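Local structure of ATP-dependent helicase FUN30 (Saccharomyces cerevisiae S288c, 5GN1) at residues Gln202-Ile207 against Asp246-Asp251; Arg118-Asp123 against Met155-Leu160; Asn269-Asn274 against Ala295-Gln300. The protein is a SNF2-family DNA helicase that uses ATP hydrolysis to remodel nucleosomes, acting in DNA repair and heterochromatin organization. All blocks are in the same frame, centred on the assembly; numbering follows the deposited sequence.

Contact 1 (Gln202-Ile207 against Asp246-Asp251)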
loop_
_atom_site.group_PDB
_atom_site.type_symbol
_atom_site.label_atom_id
_atom_site.label_comp_id
_atom_site.label_asym_id
_atom_site.label_seq_id
_atom_site.Cartn_x
_atom_site.Cartn_y
_atom_site.Cartn_z
ATOM N N GLN A 202 -2.557 24.788 7.949
ATOM C CA GLN A 202 -1.680 25.358 6.934
ATOM C C GLN A 202 -0.252 24.840 7.047
ATOM O O GLN A 202 0.676 25.564 6.951
ATOM C CB GLN A 202 -1.684 26.883 6.941
ATOM C CG GLN A 202 -3.028 27.506 6.800
ATOM C CD GLN A 202 -3.465 27.499 5.377
ATOM O OE1 GLN A 202 -2.803 28.050 4.535
ATOM N NE2 GLN A 202 -4.565 26.879 5.103
ATOM N N GLU A 203 -0.123 23.549 7.235
ATOM C CA GLU A 203 1.174 22.918 7.410
ATOM C C GLU A 203 1.433 21.907 6.290
ATOM O O GLU A 203 0.564 21.623 5.463
ATOM C CB GLU A 203 1.259 22.253 8.799
ATOM C CG GLU A 203 1.386 23.273 9.963
ATOM C CD GLU A 203 1.270 22.641 11.359
ATOM O OE1 GLU A 203 0.878 21.454 11.459
ATOM O OE2 GLU A 203 1.593 23.327 12.363
ATOM N N LYS A 204 2.656 21.383 6.266
ATOM C CA LYS A 204 3.082 20.361 5.328
ATOM C C LYS A 204 3.144 19.005 6.026
ATOM O O LYS A 204 3.162 18.917 7.258
ATOM C CB LYS A 204 4.436 20.718 4.728
ATOM C CG LYS A 204 4.426 22.039 3.966
ATOM C CD LYS A 204 5.504 22.028 2.908
ATOM C CE LYS A 204 5.448 23.280 2.042
ATOM N NZ LYS A 204 6.177 23.097 0.748
ATOM N N VAL A 205 3.182 17.941 5.227
ATOM C CA VAL A 205 3.077 16.590 5.766
ATOM C C VAL A 205 3.876 15.630 4.889
ATOM O O VAL A 205 3.908 15.767 3.662
ATOM C CB VAL A 205 1.595 16.152 5.895
ATOM C CG1 VAL A 205 0.871 16.174 4.535
ATOM C CG2 VAL A 205 1.489 14.774 6.568
ATOM N N LEU A 206 4.531 14.660 5.538
ATOM C CA LEU A 206 5.136 13.507 4.868
ATOM C C LEU A 206 4.220 12.297 5.016
ATOM O O LEU A 206 3.743 12.014 6.118
ATOM C CB LEU A 206 6.499 13.164 5.465
ATOM C CG LEU A 206 7.452 14.335 5.710
ATOM C CD1 LEU A 206 8.757 13.839 6.330
ATOM C CD2 LEU A 206 7.677 15.074 4.396
ATOM N N ILE A 207 3.981 11.583 3.918
ATOM C CA ILE A 207 3.210 10.336 3.949
ATOM C C ILE A 207 4.141 9.192 3.554
ATOM O O ILE A 207 4.750 9.230 2.477
ATOM C CB ILE A 207 1.985 10.386 3.026
ATOM C CG1 ILE A 207 1.169 11.647 3.310
ATOM C CG2 ILE A 207 1.109 9.130 3.246
ATOM C CD1 ILE A 207 -0.052 11.815 2.418
ATOM N N ASP A 246 14.431 20.128 -2.770
ATOM C CA ASP A 246 14.476 21.573 -2.892
ATOM C C ASP A 246 13.114 22.080 -3.283
ATOM O O ASP A 246 12.644 23.077 -2.736
ATOM C CB ASP A 246 15.473 22.013 -3.947
ATOM C CG ASP A 246 16.868 21.885 -3.491
ATOM O OD1 ASP A 246 17.098 21.764 -2.269
ATOM O OD2 ASP A 246 17.774 21.907 -4.349
ATOM N N LYS A 247 12.466 21.414 -4.234
ATOM C CA LYS A 247 11.156 21.924 -4.586
ATOM C C LYS A 247 10.213 21.968 -3.386
ATOM O O LYS A 247 9.407 22.887 -3.247
ATOM C CB LYS A 247 10.591 21.054 -5.669
ATOM C CG LYS A 247 9.861 21.731 -6.786
ATOM C CD LYS A 247 9.834 20.764 -7.948
ATOM C CE LYS A 247 8.836 21.145 -9.028
ATOM N NZ LYS A 247 8.784 20.070 -10.058
ATOM N N PHE A 248 10.324 20.967 -2.522
ATOM C CA PHE A 248 9.473 20.871 -1.342
ATOM C C PHE A 248 9.712 22.051 -0.406
ATOM O O PHE A 248 8.772 22.609 0.158
ATOM C CB PHE A 248 9.724 19.554 -0.606
ATOM C CG PHE A 248 8.644 19.191 0.373
ATOM C CD1 PHE A 248 7.312 19.208 -0.007
ATOM C CD2 PHE A 248 8.960 18.833 1.673
ATOM C CE1 PHE A 248 6.316 18.875 0.891
ATOM C CE2 PHE A 248 7.968 18.499 2.576
ATOM C CZ PHE A 248 6.644 18.519 2.184
ATOM N N TYR A 249 10.978 22.424 -0.247
ATOM C CA TYR A 249 11.344 23.540 0.618
ATOM C C TYR A 249 10.942 24.879 0.021
ATOM O O TYR A 249 10.560 25.795 0.754
ATOM C CB TYR A 249 12.853 23.538 0.877
ATOM C CG TYR A 249 13.287 22.657 2.016
ATOM C CD1 TYR A 249 13.322 23.142 3.315
ATOM C CD2 TYR A 249 13.665 21.334 1.790
ATOM C CE1 TYR A 249 13.729 22.332 4.369
ATOM C CE2 TYR A 249 14.057 20.515 2.826
ATOM C CZ TYR A 249 14.100 21.014 4.114
ATOM O OH TYR A 249 14.521 20.187 5.144
ATOM N N GLU A 250 11.049 25.021 -1.302
ATOM C CA GLU A 250 10.932 26.334 -1.939
ATOM C C GLU A 250 9.478 26.719 -2.194
ATOM O O GLU A 250 9.121 27.902 -2.096
ATOM C CB GLU A 250 11.733 26.339 -3.250
ATOM C CG GLU A 250 11.941 27.716 -3.899
ATOM C CD GLU A 250 10.766 28.148 -4.770
ATOM O OE1 GLU A 250 9.973 27.281 -5.204
ATOM O OE2 GLU A 250 10.627 29.363 -5.008
ATOM N N ASP A 251 8.620 25.739 -2.488
ATOM C CA ASP A 251 7.248 25.984 -2.931
ATOM C C ASP A 251 6.288 25.782 -1.756
ATOM O O ASP A 251 5.970 24.648 -1.387
ATOM C CB ASP A 251 6.909 25.061 -4.095
ATOM C CG ASP A 251 5.691 25.538 -4.893
ATOM O OD1 ASP A 251 4.793 26.191 -4.309
ATOM O OD2 ASP A 251 5.643 25.251 -6.106
HETATM O O HOH W 1 8.006 25.087 2.272
#

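Contact 2 (Arg118-Asp123 against Met155-Leu160)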
loop_
_atom_site.group_PDB
_atom_site.type_symbol
_atom_site.label_atom_id
_atom_site.label_comp_id
_atom_site.label_asym_id
_atom_site.label_seq_id
_atom_site.Cartn_x
_atom_site.Cartn_y
_atom_site.Cartn_z
ATOM N N ARG A 118 -7.468 -7.713 -7.824
ATOM C CA ARG A 118 -8.231 -7.748 -9.059
ATOM C C ARG A 118 -9.619 -8.289 -8.719
ATOM O O ARG A 118 -9.768 -9.480 -8.421
ATOM C CB ARG A 118 -7.568 -8.645 -10.110
ATOM C CG ARG A 118 -8.298 -8.646 -11.463
ATOM C CD ARG A 118 -7.495 -9.374 -12.567
ATOM N NE ARG A 118 -7.411 -10.818 -12.356
ATOM C CZ ARG A 118 -8.339 -11.696 -12.745
ATOM N NH1 ARG A 118 -9.441 -11.279 -13.358
ATOM N NH2 ARG A 118 -8.164 -12.994 -12.518
ATOM N N ASN A 119 -10.607 -7.397 -8.692
ATOM C CA ASN A 119 -12.040 -7.695 -8.694
ATOM C C ASN A 119 -12.924 -6.948 -9.668
ATOM O O ASN A 119 -13.891 -7.504 -10.190
ATOM C CB ASN A 119 -12.547 -7.266 -7.309
ATOM C CG ASN A 119 -12.052 -8.152 -6.200
ATOM O OD1 ASN A 119 -12.519 -9.284 -6.014
ATOM N ND2 ASN A 119 -11.102 -7.640 -5.440
ATOM N N ILE A 120 -12.560 -5.700 -9.971
ATOM C CA ILE A 120 -13.333 -4.927 -10.935
ATOM C C ILE A 120 -13.018 -5.505 -12.307
ATOM O O ILE A 120 -13.918 -5.771 -13.116
ATOM C CB ILE A 120 -12.976 -3.434 -10.841
ATOM C CG1 ILE A 120 -13.434 -2.887 -9.477
ATOM C CG2 ILE A 120 -13.579 -2.649 -11.993
ATOM C CD1 ILE A 120 -12.938 -1.480 -9.197
ATOM N N TYR A 121 -11.732 -5.733 -12.580
ATOM C CA TYR A 121 -11.292 -6.309 -13.850
ATOM C C TYR A 121 -11.383 -7.838 -13.767
ATOM O O TYR A 121 -10.385 -8.555 -13.723
ATOM C CB TYR A 121 -9.879 -5.840 -14.175
ATOM C CG TYR A 121 -9.741 -4.361 -14.478
ATOM C CD1 TYR A 121 -9.550 -3.432 -13.458
ATOM C CD2 TYR A 121 -9.799 -3.891 -15.785
ATOM C CE1 TYR A 121 -9.418 -2.083 -13.725
ATOM C CE2 TYR A 121 -9.672 -2.541 -16.066
ATOM C CZ TYR A 121 -9.482 -1.636 -15.025
ATOM O OH TYR A 121 -9.349 -0.286 -15.279
ATOM N N ASN A 122 -12.606 -8.339 -13.717
ATOM C CA ASN A 122 -12.886 -9.751 -13.566
ATOM C C ASN A 122 -12.525 -10.562 -14.805
ATOM O O ASN A 122 -12.258 -10.012 -15.820
ATOM C CB ASN A 122 -14.337 -9.968 -13.210
ATOM C CG ASN A 122 -15.259 -9.468 -14.283
ATOM O OD1 ASN A 122 -15.036 -9.687 -15.433
ATOM N ND2 ASN A 122 -16.271 -8.782 -13.891
ATOM N N ASP A 123 -12.537 -11.881 -14.665
ATOM C CA ASP A 123 -12.156 -12.755 -15.761
ATOM C C ASP A 123 -12.797 -12.411 -17.064
ATOM O O ASP A 123 -12.152 -12.478 -18.093
ATOM C CB ASP A 123 -12.298 -14.214 -15.383
ATOM C CG ASP A 123 -11.307 -14.677 -14.323
ATOM O OD1 ASP A 123 -10.468 -13.862 -13.905
ATOM O OD2 ASP A 123 -11.365 -15.842 -13.883
ATOM N N MET A 155 -2.387 -9.229 -12.529
ATOM C CA MET A 155 -2.280 -7.822 -12.176
ATOM C C MET A 155 -3.445 -7.410 -11.284
ATOM O O MET A 155 -4.464 -8.103 -11.199
ATOM C CB MET A 155 -2.233 -6.953 -13.434
ATOM C CG MET A 155 -1.033 -7.285 -14.334
ATOM S SD MET A 155 -1.171 -6.539 -15.988
ATOM C CE MET A 155 -1.219 -4.814 -15.624
ATOM N N THR A 156 -3.269 -6.270 -10.606
ATOM C CA THR A 156 -4.271 -5.686 -9.724
ATOM C C THR A 156 -5.173 -4.739 -10.508
ATOM O O THR A 156 -4.833 -4.279 -11.599
ATOM C CB THR A 156 -3.617 -4.918 -8.564
ATOM O OG1 THR A 156 -3.015 -3.705 -9.065
ATOM C CG2 THR A 156 -2.558 -5.781 -7.830
ATOM N N ASP A 157 -6.341 -4.440 -9.925
ATOM C CA ASP A 157 -7.224 -3.463 -10.540
ATOM C C ASP A 157 -6.491 -2.158 -10.825
ATOM O O ASP A 157 -6.664 -1.569 -11.896
ATOM C CB ASP A 157 -8.454 -3.201 -9.660
ATOM C CG ASP A 157 -9.482 -4.309 -9.749
ATOM O OD1 ASP A 157 -9.401 -5.128 -10.693
ATOM O OD2 ASP A 157 -10.379 -4.349 -8.880
ATOM N N PHE A 158 -5.642 -1.692 -9.898
ATOM C CA PHE A 158 -4.996 -0.414 -10.180
ATOM C C PHE A 158 -3.917 -0.551 -11.244
ATOM O O PHE A 158 -3.708 0.378 -12.032
ATOM C CB PHE A 158 -4.406 0.217 -8.924
ATOM C CG PHE A 158 -4.027 1.653 -9.132
ATOM C CD1 PHE A 158 -4.994 2.644 -9.090
ATOM C CD2 PHE A 158 -2.729 1.999 -9.460
ATOM C CE1 PHE A 158 -4.657 3.969 -9.324
ATOM C CE2 PHE A 158 -2.384 3.327 -9.686
ATOM C CZ PHE A 158 -3.351 4.304 -9.624
ATOM N N GLU A 159 -3.202 -1.679 -11.278
ATOM C CA GLU A 159 -2.241 -1.876 -12.359
ATOM C C GLU A 159 -2.960 -1.964 -13.699
ATOM O O GLU A 159 -2.471 -1.453 -14.716
ATOM C CB GLU A 159 -1.404 -3.135 -12.118
ATOM C CG GLU A 159 -0.445 -3.009 -10.944
ATOM C CD GLU A 159 0.029 -4.348 -10.393
ATOM O OE1 GLU A 159 -0.506 -5.419 -10.784
ATOM O OE2 GLU A 159 0.971 -4.312 -9.577
ATOM N N LEU A 160 -4.126 -2.605 -13.720
ATOM C CA LEU A 160 -4.845 -2.722 -14.984
ATOM C C LEU A 160 -5.380 -1.368 -15.421
ATOM O O LEU A 160 -5.361 -1.044 -16.612
ATOM C CB LEU A 160 -5.960 -3.762 -14.864
ATOM C CG LEU A 160 -5.404 -5.180 -14.867
ATOM C CD1 LEU A 160 -6.345 -6.170 -14.204
ATOM C CD2 LEU A 160 -5.050 -5.620 -16.290
HETATM O O HOH W 2 -10.629 -4.754 -6.275
#

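Contact 3 (Asn269-Asn274 against Ala295-Gln300)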
loop_
_atom_site.group_PDB
_atom_site.type_symbol
_atom_site.label_atom_id
_atom_site.label_comp_id
_atom_site.label_asym_id
_atom_site.label_seq_id
_atom_site.Cartn_x
_atom_site.Cartn_y
_atom_site.Cartn_z
ATOM N N ASN A 269 16.721 15.230 4.717
ATOM C CA ASN A 269 16.309 16.202 5.725
ATOM C C ASN A 269 15.070 16.936 5.225
ATOM O O ASN A 269 15.150 17.701 4.262
ATOM C CB ASN A 269 17.453 17.177 6.009
ATOM C CG ASN A 269 17.167 18.086 7.184
ATOM O OD1 ASN A 269 16.083 18.650 7.290
ATOM N ND2 ASN A 269 18.135 18.219 8.083
ATOM N N LEU A 270 13.933 16.732 5.892
ATOM C CA LEU A 270 12.656 17.296 5.453
ATOM C C LEU A 270 11.997 18.098 6.568
ATOM O O LEU A 270 10.790 17.987 6.800
ATOM C CB LEU A 270 11.712 16.188 4.947
ATOM C CG LEU A 270 12.242 15.451 3.713
ATOM C CD1 LEU A 270 11.450 14.189 3.374
ATOM C CD2 LEU A 270 12.268 16.403 2.548
ATOM N N VAL A 271 12.759 18.975 7.240
ATOM C CA VAL A 271 12.217 19.685 8.400
ATOM C C VAL A 271 11.211 20.761 8.015
ATOM O O VAL A 271 10.603 21.379 8.893
ATOM C CB VAL A 271 13.313 20.307 9.293
ATOM C CG1 VAL A 271 14.193 19.210 9.901
ATOM C CG2 VAL A 271 14.139 21.330 8.537
ATOM N N CYS A 272 11.005 20.998 6.719
ATOM C CA CYS A 272 9.957 21.949 6.362
ATOM C C CYS A 272 8.556 21.375 6.554
ATOM O O CYS A 272 7.577 22.116 6.408
ATOM C CB CYS A 272 10.136 22.440 4.923
ATOM S SG CYS A 272 10.254 21.129 3.705
ATOM N N ALA A 273 8.431 20.083 6.855
ATOM C CA ALA A 273 7.171 19.489 7.283
ATOM C C ALA A 273 7.244 19.200 8.780
ATOM O O ALA A 273 8.300 18.818 9.280
ATOM C CB ALA A 273 6.899 18.185 6.522
ATOM N N ASN A 274 6.128 19.380 9.501
ATOM C CA ASN A 274 6.079 18.976 10.907
ATOM C C ASN A 274 4.954 17.983 11.177
ATOM O O ASN A 274 4.549 17.813 12.334
ATOM C CB ASN A 274 5.979 20.188 11.851
ATOM C CG ASN A 274 4.663 20.939 11.734
ATOM O OD1 ASN A 274 4.224 21.290 10.641
ATOM N ND2 ASN A 274 4.037 21.218 12.879
ATOM N N ALA A 295 11.529 14.380 9.469
ATOM C CA ALA A 295 10.965 15.634 9.944
ATOM C C ALA A 295 11.449 16.003 11.339
ATOM O O ALA A 295 11.755 17.174 11.601
ATOM C CB ALA A 295 9.432 15.547 9.951
ATOM N N HIS A 296 11.536 15.018 12.236
ATOM C CA HIS A 296 11.912 15.250 13.633
ATOM C C HIS A 296 13.419 15.075 13.738
ATOM O O HIS A 296 13.923 13.990 14.032
ATOM C CB HIS A 296 11.163 14.310 14.572
ATOM C CG HIS A 296 11.658 14.359 15.986
ATOM N ND1 HIS A 296 11.443 15.444 16.812
ATOM C CD2 HIS A 296 12.396 13.478 16.704
ATOM C CE1 HIS A 296 12.014 15.220 17.982
ATOM N NE2 HIS A 296 12.603 14.038 17.941
ATOM N N ARG A 297 14.146 16.160 13.482
ATOM C CA ARG A 297 15.600 16.125 13.466
ATOM C C ARG A 297 16.113 17.547 13.635
ATOM O O ARG A 297 15.349 18.516 13.615
ATOM C CB ARG A 297 16.133 15.491 12.173
ATOM C CG ARG A 297 15.749 16.287 10.915
ATOM C CD ARG A 297 16.160 15.602 9.626
ATOM N NE ARG A 297 17.593 15.331 9.561
ATOM C CZ ARG A 297 18.138 14.134 9.776
ATOM N NH1 ARG A 297 17.370 13.091 10.078
ATOM N NH2 ARG A 297 19.454 13.984 9.701
ATOM N N VAL A 298 17.431 17.654 13.795
ATOM C CA VAL A 298 18.068 18.950 14.010
ATOM C C VAL A 298 17.728 19.882 12.859
ATOM O O VAL A 298 17.820 19.511 11.683
ATOM C CB VAL A 298 19.584 18.769 14.174
ATOM C CG1 VAL A 298 20.267 20.114 14.366
ATOM C CG2 VAL A 298 19.877 17.844 15.351
ATOM N N GLY A 299 17.309 21.097 13.195
ATOM C CA GLY A 299 16.827 22.057 12.227
ATOM C C GLY A 299 15.332 22.262 12.279
ATOM O O GLY A 299 14.841 23.306 11.827
ATOM N N GLN A 300 14.597 21.289 12.816
ATOM C CA GLN A 300 13.156 21.400 12.962
ATOM C C GLN A 300 12.824 22.427 14.035
ATOM O O GLN A 300 13.386 22.395 15.131
ATOM C CB GLN A 300 12.557 20.039 13.328
ATOM C CG GLN A 300 11.093 20.084 13.656
ATOM C CD GLN A 300 10.228 20.468 12.455
ATOM O OE1 GLN A 300 9.698 21.571 12.402
ATOM N NE2 GLN A 300 10.066 19.539 11.496
HETATM O O HOH W 3 20.281 16.208 8.246
HETATM O O HOH W 4 18.549 20.834 9.587
HETATM O O HOH W 5 8.408 22.300 10.266
#

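Contact 1 (Gln202-Ile207 against Asp246-Asp251)
The side chain of Lys204 runs alongside the ring of Phe248, the two passing in opposite directions, and delivers its ammonium group to the carbonyls at the C-terminal end of helix 241-250. With CG of Lys204 beside the backbone N (chi1 -60°) and the chain extended beyond it, NZ is carried from just before strand 205-209 across to the helix. There it donates to Asp251 O at 2.6 Å, arriving from above the carbonyl plane, and to Phe248 O at 2.7 Å, this time within the carbonyl plane at a C=O...N angle of 156°. Ile254 O accepts from the same nitrogen, and water 1 makes a weak bond with NZ while donating to Tyr249 O. On Phe248, CG stands anti to the backbone N (chi1 -163°), which turns the ring toward the strand. Lys204 CD lies 4.2 Å from the ring centroid in an off-centre CH-pi contact, and NZ sits 4.5 Å from that centroid as an off-centre cation-pi partner. Leu206 CD2 packs obliquely against Phe248 CE2 at 3.9 Å, and Phe257 meets the ring edge-to-face. The Asp251 carboxylate turns elsewhere, its OD1 accepting from Asp253 N and lying 6.1 Å from Lys204 NZ. The charge of a buried lysine is thus probably stabilised without a salt bridge to Asp251: main-chain oxygens at a helix end, where the helix dipole is probably favourable to a positive charge, accept its hydrogen bonds, while the aromatic ring shields its aliphatic stem.

Contact 2 (Arg118-Asp123 against Met155-Leu160)
Asp157 reaches across to three successive backbone amides of the 118-123 loop. Its OD2 accepts from Ile120 N at 2.8 Å, on the syn side and nearly straight (172°), and from Asn119 N at 3.1 Å, the two donors lying on opposite faces of the carboxylate plane. Tyr121 N donates to Asp157 OD1 at 3.1 Å, from above that plane. Just beyond, Leu160 CB sits squarely over one face of the Tyr121 ring, 3.7 Å from its centroid, and Leu160 CD1 touches Tyr121 CB at 3.5 Å. With an alanine here instead of Asp157, the three amides would probably be left without their shared acceptor and the turn at 119-121 held less firmly. The loop is also braced from within. Arg118, bent at chi3 (69°), turns NH1 back to Tyr121 O at 2.9 Å in the guanidinium plane, and NH1 and NH2 together grip Asp123 OD1 end-on in a salt bridge. On the other side, a capping box between Thr156 and Glu159 fixes the first turn of helix 157-166, Glu159 N donating to Thr156 OG1 at 3.0 Å. Arg118 NE bonds Ser153 O at the end of helix 145-153, Tyr121 rests on Ile126 and Met129 of helix 123-133, and Phe158 turns away to pack on helix 212-224.

Contact 3 (Asn269-Asn274 against Ala295-Gln300)
Arg297 meets Val271 and Asn269 because its CG stands between the backbone N and the carbonyl carbon (chi1 62°) and its chain bends at chi3. The first torsion lays Arg297 CG against Val271 CG1 at 3.5 Å, the side chains crossing at about a right angle; the second sends the guanidinium past the Asn269 amide, with the two planes steeply inclined. Asn269 ND2 and Arg297 NE come within 3.3 Å, but both are donors, and water 3 mediates by accepting from Asn269 ND2 and Arg297 NH2. Water 4 accepts from the same ND2 and donates to Val298 O, while Arg297 NH1 is held by Asp293 O. Gln300, bent at chi2 (66°), brings NE2 between the loops, where it donates to Ala273 O at 2.9 Å and to Ala295 O at 2.9 Å, both acceptors near the amide plane. Its OE1 takes a hydrogen bond from Lys302 N, which helps fix the rotation of the group. Between these two polar arms Val271 wedges in, CG1 lying 3.6 Å from Ala295 O and CG2 3.9 Å from Gly299 O. A type I turn from Leu270 to Ala273 faces a type II turn from Arg297 to Gln300; at the positive phi of Gly299 a CB would be pressed against the carbonyl oxygen of Val298. The sequence Ala-His-Arg-Val-Gly-Gln closes motif VI of SNF2 helicases, and Asn269-Leu270 ends motif V. In relatives motif VI carries arginine fingers that act on ATP in the cleft between the two RecA-like lobes; the contact joins these two motifs in the second lobe.

Overall arrangement
Along this C-terminal part of the ATPase domain the order is contact 2, contact 1, contact 3, each closing before the next opens. Contacts 1 and 3 are neighbours in the RecA-like lobe, their centres 10 Å apart beside its parallel sheet. They are tied directly: Tyr249 OH probably bonds both Asn269 O and Val271 N, and Phe248 packs on Cys272. Helix 241-250 is thereby linked to the loop that leads into strand 275-278, and Leu206 of strand 205-209 touches Ala273 of that loop. The two contacts thus form one continuous region at the starts of these strands. Contact 2 stands apart in a helical region across the chain's centre, 33 Å from contact 1 and 39 Å from contact 3, centre to centre.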